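Local coordinates for protein spermidine N1-acetyltransferase (Vibrio cholerae O1 biovar El Tor, PDB 6DAU) that probably catalyses the transfer of an acetyl group from acetyl-CoA to the polyamines spermidine and spermine, as a GNAT-family N-acetyltransferase, at residues V125-P128 with K129-H132; A106-Y109 with S110-L114; H51-A54 with E55-F58. The protein carries 2 engineered substitutions. All coordinates share one frame; numbering follows the deposited sequence. Where two conformers were deposited one is given.

Contact 1. Residues V125-P128 with K129-H132; sequences VENP and KAVH
Asn127 meets Ala130 through its side-chain amide. Its OD1 accepts a weak hydrogen bond from Ala130 N at 3.3 Å. This makes Asn127 the N-cap of helix 128-136. CG of Asn127 stands opposite the backbone N (chi1 -170°), which swings the amide over the first helical turn. CG and ND2 of the same amide pack on the Ala130 methyl, with Asn127 ND2 3.5 Å from Ala130 CB. The first backbone bond of the helix runs from Val131 N to Asn127 O, 3.3 Å long. It is nearly straight at the hydrogen and lies in the carbonyl plane. The next is shorter: His132 N reaches Pro128 O at 3.0 Å, with the donor tilted 29° out of that carbonyl's plane. Pro128 sits at the first position of the helix, where its lack of an N-H costs no bond. Lys129 N comes within 3.1 Å of Asn127 O, but the angle is too poor for a hydrogen bond.

An asparagine N-cap followed by proline at the first helical position thus starts helix 128-136 after strand 118-124 of the GNAT domain.

Carbons of Val131 rest against the carbonyl oxygens that accept the helix bonds. Val131 CG2 comes to 3.7 Å from Asn127 O, and Val131 CB lies 3.5 Å from Pro128 O. The apolar part is the packing of Ala130 and Val131 on Val123 of the preceding strand. Glu126 points away from the helix, and its OE1 forms a salt bridge with Arg154. The backbone of Val125 hydrogen-bonds to Asp157 on strand 154-164.

Contact 2. Residues A106-Y109 with S110-L114; sequences ALDY and SFTIL
Tyr109 packs its ring against Leu114 and Ile113, one turn further along the chain. Leu114 CG lies 3.5 Å from Tyr109 CE2, and its CD1 and CD2 branches reach CE2 and OH of the tyrosine. CD1 of Ile113 comes to 3.9 Å from Tyr109 CD1, with the two side chains crossing at about a right angle. The tyrosine CG stands opposite the backbone N (chi1 168°), which tilts the ring slightly toward the C-terminal end of the helix, where Ile113 and Leu114 meet it. On another part of the helix Leu107 and Phe111 lie side by side, and Leu107 CD2 is 4.0 Å from Phe111 CE2. This pair also packs on Ile119 and Ile163.

The residues belong to helix 98-112 and the turn that follows it. The helix is the crossover of the beta-alpha-beta unit formed with strands 82-89 and 118-124 of the GNAT fold.

Among the polar atoms, three carbonyls each take two donors. Ala106 O accepts from Ser110 N and, at 2.7 Å, from the buried Ser110 OG. The two come from opposite faces of its plane. Further out, Asp108 O does the same for Thr112 N and Thr112 OG1, the latter at 2.6 Å and 41° above the plane. Both hydroxyls are thus turned back onto the helix's own carbonyls. As the helix ends, Tyr109 O is shared between an alpha-type bond from Ile113 N, 3.1 Å, and a longer-span i+5 (pi-type) bond from Leu114 N, 3.0 Å. At the outer edge, Tyr109 OH hydrogen-bonds to Glu37 of the second subunit.

Contact 3. Residues H51-A54 with E55-F58; sequences HDNA and ERRF
Asn53 and Arg56 meet across the turn, on its looser side. Asn53 is partly exposed and was deposited in two conformers. In the conformer described its amide lies alongside the Arg56 guanidinium, planes 43° apart, so this contact is only tentative. Asn53 OD1 is 3.3 Å from Arg56 NH2, but the N-H does not point at it. Arg56 has firmer partners in Tyr78 OH and Glu37 of the second subunit.

The chain here leaves the loop after helix 39-49 and enters strand 56-61 of the GNAT sheet. Asp52 starts the turn: its OD1 accepts from Ala54 N at 3.0 Å, an Asx turn.

The tight part is the buried pair Glu55 and Arg57. CG of Glu55 sits opposite its own carbonyl carbon (chi1 -51°), and the chain beyond runs extended toward Arg57. There one carboxylate oxygen receives both terminal nitrogens, NH1 and NH2, end-on. Glu55 OE2 accepts from Arg57 NH1 at 2.7 Å and from Arg57 NH2 at 2.9 Å, in a salt bridge. The oxygen lies at the edge of the guanidinium, in its plane. Phe32 N donates to the same oxygen. Glu72 pairs with Arg57 NE, and Trp31 makes a cation-pi contact with Arg57.

How the contacts relate
Contacts 2 and 3 are partly buried and touch each other, whereas contact 1 is a surface turn. Contact 1 lies on the opposite side of the chain's centre from contact 3, about 27 Å away between centres. Phe58 and Tyr109 meet edge to face, and Arg56 packs on Leu114, so strand 56-61 and helix 98-112 are joined there. Both also reach the second subunit, where Glu37 takes Tyr109 and Arg56; contact 1 touches no other chain. The chemistry follows place. A side-chain N-cap and the first helix backbone bonds dominate contact 1, apolar packing with doubly used carbonyls contact 2, and paired buried charges contact 3. Contacts 1 and 2 flank strand 118-124 along the chain.

Contact 1. Residues V125-P128 with K129-H132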
ATOM      1  N   VAL C 125       7.380  23.488  41.211  1.00 68.57           N
ATOM      2  CA  VAL C 125       7.904  24.346  42.278  1.00 73.51           C
ATOM      3  C   VAL C 125       6.934  24.366  43.469  1.00 75.27           C
ATOM      4  O   VAL C 125       7.361  24.452  44.617  1.00 78.62           O
ATOM      5  CB  VAL C 125       8.206  25.767  41.717  1.00 75.71           C
ATOM      6  CG1 VAL C 125       8.222  26.831  42.805  1.00 74.98           C
ATOM      7  CG2 VAL C 125       9.535  25.745  40.971  1.00 74.04           C
ATOM      8  N   GLU C 126       5.639  24.236  43.168  1.00 74.27           N
ATOM      9  CA  GLU C 126       4.583  24.180  44.176  1.00 79.83           C
ATOM     10  C   GLU C 126       4.486  22.833  44.881  1.00 79.55           C
ATOM     11  O   GLU C 126       3.613  22.623  45.709  1.00 85.89           O
ATOM     12  CB  GLU C 126       3.237  24.567  43.543  1.00 81.06           C
ATOM     13  CG  GLU C 126       3.134  26.074  43.324  1.00 88.77           C
ATOM     14  CD  GLU C 126       1.930  26.502  42.523  1.00 97.42           C
ATOM     15  OE1 GLU C 126       1.945  27.652  42.033  1.00100.97           O
ATOM     16  OE2 GLU C 126       0.960  25.717  42.396  1.00102.25           O
ATOM     17  N   ASN C 127       5.392  21.921  44.564  1.00 77.88           N
ATOM     18  CA  ASN C 127       5.476  20.644  45.252  1.00 77.22           C
ATOM     19  C   ASN C 127       6.852  20.526  45.963  1.00 77.95           C
ATOM     20  O   ASN C 127       7.662  19.654  45.600  1.00 77.91           O
ATOM     21  CB  ASN C 127       5.255  19.527  44.241  1.00 75.28           C
ATOM     22  CG  ASN C 127       5.072  18.163  44.871  1.00 76.32           C
ATOM     23  OD1 ASN C 127       5.233  17.979  46.079  1.00 80.60           O
ATOM     24  ND2 ASN C 127       4.754  17.184  44.031  1.00 76.63           N
ATOM     25  N   PRO C 128       7.116  21.388  46.984  1.00 77.96           N
ATOM     26  CA  PRO C 128       8.450  21.390  47.598  1.00 81.09           C
ATOM     27  C   PRO C 128       8.810  20.060  48.295  1.00 85.00           C
ATOM     28  O   PRO C 128      10.007  19.775  48.469  1.00 87.65           O
ATOM     29  CB  PRO C 128       8.374  22.544  48.621  1.00 84.50           C
ATOM     30  CG  PRO C 128       6.907  22.606  49.012  1.00 83.81           C
ATOM     31  CD  PRO C 128       6.152  22.196  47.778  1.00 82.55           C
ATOM     32  N   LYS C 129       7.797  19.256  48.662  1.00 86.61           N
ATOM     33  CA  LYS C 129       8.043  17.944  49.258  1.00 86.60           C
ATOM     34  C   LYS C 129       8.730  17.002  48.275  1.00 82.34           C
ATOM     35  O   LYS C 129       9.712  16.333  48.628  1.00 83.47           O
ATOM     36  CB  LYS C 129       6.731  17.319  49.759  1.00 93.00           C
ATOM     37  CG  LYS C 129       6.078  18.008  50.910  1.00 97.48           C
ATOM     38  CD  LYS C 129       4.798  17.226  51.202  1.00101.67           C
ATOM     39  CE  LYS C 129       4.086  17.841  52.370  1.00104.81           C
ATOM     40  NZ  LYS C 129       2.840  17.075  52.612  1.00106.87           N
ATOM     41  N   ALA C 130       8.232  16.968  47.031  1.00 79.29           N
ATOM     42  CA  ALA C 130       8.860  16.164  46.002  1.00 72.39           C
ATOM     43  C   ALA C 130      10.288  16.654  45.702  1.00 70.56           C
ATOM     44  O   ALA C 130      11.218  15.835  45.605  1.00 70.97           O
ATOM     45  CB  ALA C 130       7.996  16.124  44.755  1.00 72.28           C
ATOM     46  N   VAL C 131      10.465  17.977  45.616  1.00 68.91           N
ATOM     47  CA  VAL C 131      11.793  18.581  45.427  1.00 68.94           C
ATOM     48  C   VAL C 131      12.775  18.041  46.458  1.00 72.56           C
ATOM     49  O   VAL C 131      13.854  17.546  46.114  1.00 74.27           O
ATOM     50  CB  VAL C 131      11.739  20.141  45.486  1.00 69.82           C
ATOM     51  CG1 VAL C 131      13.132  20.768  45.550  1.00 65.53           C
ATOM     52  CG2 VAL C 131      10.984  20.697  44.289  1.00 70.17           C
ATOM     53  N   HIS C 132      12.390  18.118  47.720  1.00 77.99           N
ATOM     54  CA  HIS C 132      13.272  17.716  48.799  1.00 81.58           C
ATOM     55  C   HIS C 132      13.586  16.219  48.741  1.00 78.82           C
ATOM     56  O   HIS C 132      14.753  15.840  48.906  1.00 77.22           O
ATOM     57  CB  HIS C 132      12.753  18.231  50.157  1.00 86.90           C
ATOM     58  CG  HIS C 132      13.557  17.771  51.327  1.00 96.40           C
ATOM     59  ND1 HIS C 132      13.151  16.739  52.149  1.00101.79           N
ATOM     60  CD2 HIS C 132      14.737  18.213  51.835  1.00 99.52           C
ATOM     61  CE1 HIS C 132      14.036  16.573  53.122  1.00106.34           C
ATOM     62  NE2 HIS C 132      15.010  17.450  52.948  1.00107.71           N
TER

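Contact 2. Residues A106-Y109 with S110-L114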
ATOM      1  N   ALA C 106      15.450   3.126  39.282  1.00 56.53           N
ATOM      2  CA  ALA C 106      15.499   3.783  37.967  1.00 56.64           C
ATOM      3  C   ALA C 106      16.910   4.254  37.668  1.00 55.38           C
ATOM      4  O   ALA C 106      17.420   4.065  36.544  1.00 55.45           O
ATOM      5  CB  ALA C 106      14.560   4.959  37.922  1.00 54.72           C
ATOM      6  N   LEU C 107      17.546   4.837  38.690  1.00 57.32           N
ATOM      7  CA  LEU C 107      18.904   5.328  38.552  1.00 58.15           C
ATOM      8  C   LEU C 107      19.870   4.193  38.347  1.00 59.26           C
ATOM      9  O   LEU C 107      20.783   4.274  37.513  1.00 60.22           O
ATOM     10  CB  LEU C 107      19.299   6.189  39.753  1.00 61.04           C
ATOM     11  CG  LEU C 107      18.504   7.502  39.885  1.00 66.57           C
ATOM     12  CD1 LEU C 107      19.035   8.318  41.038  1.00 66.54           C
ATOM     13  CD2 LEU C 107      18.513   8.347  38.612  1.00 62.52           C
ATOM     14  N   ASP C 108      19.652   3.115  39.095  1.00 61.26           N
ATOM     15  CA  ASP C 108      20.457   1.926  38.960  1.00 62.48           C
ATOM     16  C   ASP C 108      20.439   1.386  37.520  1.00 58.86           C
ATOM     17  O   ASP C 108      21.498   1.084  36.938  1.00 57.69           O
ATOM     18  CB  ASP C 108      20.006   0.842  39.897  1.00 68.32           C
ATOM     19  CG  ASP C 108      20.744   0.858  41.213  1.00 86.40           C
ATOM     20  OD1 ASP C 108      21.976   0.708  41.207  1.00101.21           O
ATOM     21  OD2 ASP C 108      20.091   1.026  42.247  1.00 84.40           O
ATOM     22  N   TYR C 109      19.241   1.253  36.963  1.00 56.95           N
ATOM     23  CA  TYR C 109      19.132   0.750  35.635  1.00 57.41           C
ATOM     24  C   TYR C 109      19.771   1.747  34.630  1.00 54.48           C
ATOM     25  O   TYR C 109      20.554   1.334  33.771  1.00 52.80           O
ATOM     26  CB  TYR C 109      17.667   0.467  35.327  1.00 59.19           C
ATOM     27  CG  TYR C 109      17.412   0.197  33.872  1.00 58.48           C
ATOM     28  CD1 TYR C 109      17.544  -1.088  33.324  1.00 59.12           C
ATOM     29  CD2 TYR C 109      16.994   1.235  33.056  1.00 59.92           C
ATOM     30  CE1 TYR C 109      17.263  -1.330  31.977  1.00 60.19           C
ATOM     31  CE2 TYR C 109      16.703   1.021  31.712  1.00 61.79           C
ATOM     32  CZ  TYR C 109      16.850  -0.253  31.188  1.00 63.31           C
ATOM     33  OH  TYR C 109      16.576  -0.386  29.862  1.00 69.63           O
ATOM     34  N   SER C 110      19.469   3.036  34.785  1.00 53.11           N
ATOM     35  CA  SER C 110      20.017   4.079  33.912  1.00 54.26           C
ATOM     36  C   SER C 110      21.535   4.083  33.874  1.00 56.73           C
ATOM     37  O   SER C 110      22.140   4.217  32.790  1.00 56.54           O
ATOM     38  CB  SER C 110      19.515   5.457  34.335  1.00 51.74           C
ATOM     39  OG  SER C 110      18.114   5.457  34.304  1.00 58.45           O
ATOM     40  N   PHE C 111      22.144   3.916  35.058  1.00 59.53           N
ATOM     41  CA  PHE C 111      23.581   4.150  35.199  1.00 56.18           C
ATOM     42  C   PHE C 111      24.437   2.907  35.201  1.00 57.81           C
ATOM     43  O   PHE C 111      25.631   2.998  34.926  1.00 59.65           O
ATOM     44  CB  PHE C 111      23.865   4.967  36.464  1.00 58.46           C
ATOM     45  CG  PHE C 111      23.376   6.390  36.393  1.00 56.37           C
ATOM     46  CD1 PHE C 111      23.498   7.139  35.214  1.00 52.95           C
ATOM     47  CD2 PHE C 111      22.795   6.992  37.522  1.00 56.98           C
ATOM     48  CE1 PHE C 111      23.079   8.465  35.175  1.00 52.21           C
ATOM     49  CE2 PHE C 111      22.372   8.319  37.472  1.00 53.87           C
ATOM     50  CZ  PHE C 111      22.533   9.062  36.310  1.00 53.75           C
ATOM     51  N   THR C 112      23.864   1.745  35.509  1.00 59.20           N
ATOM     52  CA  THR C 112      24.678   0.517  35.573  1.00 59.49           C
ATOM     53  C   THR C 112      24.410  -0.390  34.386  1.00 60.49           C
ATOM     54  O   THR C 112      25.219  -1.275  34.122  1.00 63.56           O
ATOM     55  CB  THR C 112      24.490  -0.315  36.886  1.00 62.13           C
ATOM     56  OG1 THR C 112      23.159  -0.855  36.935  1.00 59.49           O
ATOM     57  CG2 THR C 112      24.726   0.528  38.121  1.00 60.46           C
ATOM     58  N   ILE C 113      23.280  -0.196  33.700  1.00 56.53           N
ATOM     59  CA  ILE C 113      22.891  -1.056  32.571  1.00 60.95           C
ATOM     60  C   ILE C 113      22.834  -0.274  31.244  1.00 62.42           C
ATOM     61  O   ILE C 113      23.475  -0.686  30.279  1.00 63.51           O
ATOM     62  CB  ILE C 113      21.568  -1.813  32.829  1.00 62.62           C
ATOM     63  CG1 ILE C 113      21.753  -2.789  34.017  1.00 64.49           C
ATOM     64  CG2 ILE C 113      21.065  -2.545  31.571  1.00 60.30           C
ATOM     65  CD1 ILE C 113      20.469  -3.368  34.572  1.00 68.11           C
ATOM     66  N   LEU C 114      22.083   0.827  31.201  1.00 58.11           N
ATOM     67  CA  LEU C 114      22.017   1.662  30.001  1.00 58.29           C
ATOM     68  C   LEU C 114      23.259   2.493  29.757  1.00 56.52           C
ATOM     69  O   LEU C 114      23.465   2.980  28.644  1.00 56.07           O
ATOM     70  CB  LEU C 114      20.821   2.621  30.030  1.00 56.76           C
ATOM     71  CG  LEU C 114      19.424   2.043  29.783  1.00 59.51           C
ATOM     72  CD1 LEU C 114      18.467   3.215  29.590  1.00 61.90           C
ATOM     73  CD2 LEU C 114      19.402   1.126  28.570  1.00 59.99           C
TER

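Contact 3. Residues H51-A54 with E55-F58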
ATOM      1  N   HIS C  51       9.352  -1.102  19.125  1.00 50.00           N
ATOM      2  CA  HIS C  51      10.810  -1.338  19.065  1.00 56.31           C
ATOM      3  C   HIS C  51      11.624  -0.057  19.152  1.00 55.72           C
ATOM      4  O   HIS C  51      12.829  -0.076  18.931  1.00 60.87           O
ATOM      5  CB  HIS C  51      11.176  -2.093  17.754  1.00 53.44           C
ATOM      6  CG  HIS C  51      10.553  -3.446  17.671  1.00 57.54           C
ATOM      7  ND1 HIS C  51      10.948  -4.507  18.474  1.00 56.03           N
ATOM      8  CD2 HIS C  51       9.523  -3.905  16.919  1.00 58.87           C
ATOM      9  CE1 HIS C  51      10.193  -5.559  18.217  1.00 58.20           C
ATOM     10  NE2 HIS C  51       9.317  -5.224  17.274  1.00 62.12           N
ATOM     11  N   ASP C  52      10.958   1.055  19.403  1.00 52.24           N
ATOM     12  CA  ASP C  52      11.633   2.337  19.421  1.00 54.70           C
ATOM     13  C   ASP C  52      12.294   2.528  20.809  1.00 55.84           C
ATOM     14  O   ASP C  52      11.629   2.402  21.856  1.00 52.32           O
ATOM     15  CB  ASP C  52      10.620   3.434  19.097  1.00 55.45           C
ATOM     16  CG  ASP C  52      11.251   4.822  18.954  1.00 64.05           C
ATOM     17  OD1 ASP C  52      12.377   5.093  19.462  1.00 61.87           O
ATOM     18  OD2 ASP C  52      10.579   5.690  18.352  1.00 64.71           O
ATOM     19  N   ASN C  53      13.574   2.847  20.787  0.50 58.58           N
ATOM     20  CA  ASN C  53      14.470   2.973  21.938  0.50 61.05           C
ATOM     21  C   ASN C  53      14.530   4.304  22.655  0.50 57.49           C
ATOM     22  O   ASN C  53      15.271   4.454  23.634  0.50 57.23           O
ATOM     23  CB  ASN C  53      15.847   3.102  21.319  0.50 65.74           C
ATOM     24  CG  ASN C  53      16.688   1.909  21.493  0.50 72.14           C
ATOM     25  OD1 ASN C  53      16.216   0.863  21.973  0.50 69.25           O
ATOM     26  ND2 ASN C  53      17.958   2.007  21.030  0.50 81.56           N
ATOM     27  N   ALA C  54      13.854   5.304  22.092  1.00 54.64           N
ATOM     28  CA  ALA C  54      13.920   6.684  22.592  1.00 53.33           C
ATOM     29  C   ALA C  54      13.209   6.804  23.956  1.00 51.79           C
ATOM     30  O   ALA C  54      13.449   7.773  24.693  1.00 51.80           O
ATOM     31  CB  ALA C  54      13.349   7.665  21.579  1.00 50.85           C
ATOM     32  N   GLU C  55      12.362   5.822  24.287  1.00 47.10           N
ATOM     33  CA  GLU C  55      11.713   5.767  25.604  1.00 51.03           C
ATOM     34  C   GLU C  55      11.725   4.347  26.126  1.00 50.54           C
ATOM     35  O   GLU C  55      11.699   3.383  25.336  1.00 52.99           O
ATOM     36  CB  GLU C  55      10.265   6.300  25.568  1.00 48.76           C
ATOM     37  CG  GLU C  55      10.137   7.668  24.903  1.00 54.21           C
ATOM     38  CD  GLU C  55       8.775   8.316  24.974  1.00 54.51           C
ATOM     39  OE1 GLU C  55       8.743   9.545  24.756  1.00 53.94           O
ATOM     40  OE2 GLU C  55       7.740   7.632  25.254  1.00 54.06           O
ATOM     41  N   ARG C  56      11.772   4.216  27.448  1.00 48.98           N
ATOM     42  CA  ARG C  56      11.803   2.918  28.115  1.00 53.49           C
ATOM     43  C   ARG C  56      10.931   2.999  29.367  1.00 56.42           C
ATOM     44  O   ARG C  56      11.020   3.984  30.133  1.00 57.94           O
ATOM     45  CB  ARG C  56      13.227   2.509  28.482  1.00 53.03           C
ATOM     46  CG  ARG C  56      14.124   2.172  27.271  1.00 54.74           C
ATOM     47  CD  ARG C  56      15.572   1.998  27.724  1.00 59.06           C
ATOM     48  NE  ARG C  56      16.515   1.991  26.602  1.00 61.22           N
ATOM     49  CZ  ARG C  56      16.862   0.900  25.909  1.00 61.06           C
ATOM     50  NH1 ARG C  56      16.358  -0.279  26.225  1.00 61.49           N
ATOM     51  NH2 ARG C  56      17.703   0.980  24.899  1.00 61.19           N
ATOM     52  N   ARG C  57      10.096   1.974  29.548  1.00 54.09           N
ATOM     53  CA  ARG C  57       9.097   1.949  30.617  1.00 53.15           C
ATOM     54  C   ARG C  57       9.118   0.646  31.377  1.00 54.19           C
ATOM     55  O   ARG C  57       9.294  -0.435  30.805  1.00 55.14           O
ATOM     56  CB  ARG C  57       7.691   2.209  30.065  1.00 47.56           C
ATOM     57  CG  ARG C  57       7.508   3.678  29.691  1.00 48.23           C
ATOM     58  CD  ARG C  57       6.128   3.944  29.074  1.00 50.14           C
ATOM     59  NE  ARG C  57       6.010   5.383  28.787  1.00 50.49           N
ATOM     60  CZ  ARG C  57       6.414   5.965  27.651  1.00 50.76           C
ATOM     61  NH1 ARG C  57       6.303   7.264  27.513  1.00 49.44           N
ATOM     62  NH2 ARG C  57       6.923   5.251  26.644  1.00 46.10           N
ATOM     63  N   PHE C  58       8.940   0.768  32.697  1.00 55.26           N
ATOM     64  CA  PHE C  58       9.003  -0.365  33.587  1.00 56.81           C
ATOM     65  C   PHE C  58       7.831  -0.282  34.524  1.00 57.22           C
ATOM     66  O   PHE C  58       7.607   0.771  35.148  1.00 58.77           O
ATOM     67  CB  PHE C  58      10.350  -0.375  34.339  1.00 58.71           C
ATOM     68  CG  PHE C  58      11.523  -0.509  33.422  1.00 62.14           C
ATOM     69  CD1 PHE C  58      11.908  -1.772  32.965  1.00 64.69           C
ATOM     70  CD2 PHE C  58      12.163   0.623  32.933  1.00 61.73           C
ATOM     71  CE1 PHE C  58      12.955  -1.906  32.065  1.00 65.75           C
ATOM     72  CE2 PHE C  58      13.206   0.496  32.019  1.00 66.29           C
ATOM     73  CZ  PHE C  58      13.621  -0.765  31.598  1.00 68.60           C
TER